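Side-chain contact in putative uncharacterized protein TTHA1012 (Thermus thermophilus, PDB 2YZY), which is of unknown function but has a LolA-like fold and may carry lipoproteins to the outer membrane: residues E120-V123 with G128-W131. Residues are numbered along the deposited sequence; the frame is centred on the assembly and turned at random.
Sequences EGEV and GMAW
Val123 and Ala130 form an antiparallel hydrogen-bonded pair near the turn of the β-hairpin made by strands 116-125 and 128-136, at the surface of the chain. The two short segments run at 168° to each other, and two backbone bonds define the pair: Val123 N to Ala130 O is 2.8 Å; Ala130 N to Val123 O is 2.9 Å. Glu122 and Trp131 make the adjoining non-hydrogen-bonded pair, where Glu122 CA also gives a CA-H...O contact to Ala130 O at 3.1 Å.

Side-chain contact rests mainly on Met129. Bends at chi2 (-52°) and chi3 (-53°) fold its thioether back, bringing Met129 CE 3.6 Å from Val123 C and equally near Glu122 OE2, so that a methyl lies against the carboxylate while Glu122 OE1 is salt-bridged to Lys152. On the face that Ala130 shares with Val123, Ala130 CB lies 3.8 Å from Val123 O. Trp131 CA makes a CA-H...O contact to Gly121 O at 3.5 Å, and the same oxygen lies at the edge of the Trp131 ring, near its plane.

Farther from the turn, Glu120 and Gly121 both face Lys132, a classic β-bulge. Strand 116-125 is outermost within the chain; on the far side of 128-136 runs strand 145-151, whose Tyr149 touches Val123 and whose Ile150 meets Trp131.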
loop_
_atom_site.group_PDB
_atom_site.type_symbol
_atom_site.label_atom_id
_atom_site.label_comp_id
_atom_site.label_asym_id
_atom_site.label_seq_id
_atom_site.Cartn_x
_atom_site.Cartn_y
_atom_site.Cartn_z
ATOM N N GLU A 120 -3.567 -19.883 5.090
ATOM C CA GLU A 120 -2.776 -20.903 5.765
ATOM C C GLU A 120 -3.283 -21.117 7.184
ATOM O O GLU A 120 -3.285 -22.240 7.692
ATOM C CB GLU A 120 -1.297 -20.518 5.815
ATOM C CG GLU A 120 -0.424 -21.658 6.314
ATOM C CD GLU A 120 1.012 -21.255 6.531
ATOM O OE1 GLU A 120 1.275 -20.499 7.489
ATOM O OE2 GLU A 120 1.877 -21.691 5.742
ATOM N N GLY A 121 -3.715 -20.035 7.823
ATOM C CA GLY A 121 -4.217 -20.134 9.179
ATOM C C GLY A 121 -4.200 -18.780 9.853
ATOM O O GLY A 121 -4.263 -17.755 9.183
ATOM N N GLU A 122 -4.115 -18.766 11.175
ATOM C CA GLU A 122 -4.088 -17.506 11.896
ATOM C C GLU A 122 -2.855 -17.385 12.771
ATOM O O GLU A 122 -2.194 -18.377 13.084
ATOM C CB GLU A 122 -5.349 -17.354 12.745
ATOM C CG GLU A 122 -5.622 -18.525 13.655
ATOM C CD GLU A 122 -6.906 -18.354 14.441
ATOM O OE1 GLU A 122 -7.947 -18.060 13.817
ATOM O OE2 GLU A 122 -6.870 -18.516 15.677
ATOM N N VAL A 123 -2.543 -16.155 13.154
ATOM C CA VAL A 123 -1.388 -15.888 13.993
ATOM C C VAL A 123 -1.652 -14.638 14.813
ATOM O O VAL A 123 -2.274 -13.688 14.336
ATOM C CB VAL A 123 -0.109 -15.677 13.143
ATOM C CG1 VAL A 123 -0.295 -14.494 12.200
ATOM C CG2 VAL A 123 1.091 -15.455 14.051
ATOM N N GLY A 128 -3.465 -7.878 17.256
ATOM C CA GLY A 128 -4.439 -8.893 17.616
ATOM C C GLY A 128 -4.389 -10.084 16.678
ATOM O O GLY A 128 -3.454 -10.221 15.888
ATOM N N MET A 129 -5.393 -10.951 16.758
ATOM C CA MET A 129 -5.430 -12.125 15.896
ATOM C C MET A 129 -5.565 -11.719 14.437
ATOM O O MET A 129 -6.355 -10.840 14.092
ATOM C CB MET A 129 -6.588 -13.047 16.285
ATOM C CG MET A 129 -6.395 -13.757 17.615
ATOM S SD MET A 129 -4.805 -14.606 17.706
ATOM C CE MET A 129 -4.862 -15.598 16.217
ATOM N N ALA A 130 -4.784 -12.368 13.584
ATOM C CA ALA A 130 -4.807 -12.074 12.162
ATOM C C ALA A 130 -4.754 -13.349 11.338
ATOM O O ALA A 130 -4.301 -14.394 11.812
ATOM C CB ALA A 130 -3.624 -11.186 11.803
ATOM N N TRP A 131 -5.232 -13.254 10.105
ATOM C CA TRP A 131 -5.198 -14.375 9.180
ATOM C C TRP A 131 -3.892 -14.259 8.411
ATOM O O TRP A 131 -3.488 -13.156 8.035
ATOM C CB TRP A 131 -6.342 -14.295 8.169
ATOM C CG TRP A 131 -7.696 -14.596 8.709
ATOM C CD1 TRP A 131 -8.133 -15.785 9.219
ATOM C CD2 TRP A 131 -8.821 -13.709 8.734
ATOM N NE1 TRP A 131 -9.463 -15.695 9.555
ATOM C CE2 TRP A 131 -9.911 -14.433 9.268
ATOM C CE3 TRP A 131 -9.015 -12.374 8.353
ATOM C CZ2 TRP A 131 -11.180 -13.865 9.431
ATOM C CZ3 TRP A 131 -10.279 -11.809 8.516
ATOM C CH2 TRP A 131 -11.345 -12.558 9.051
#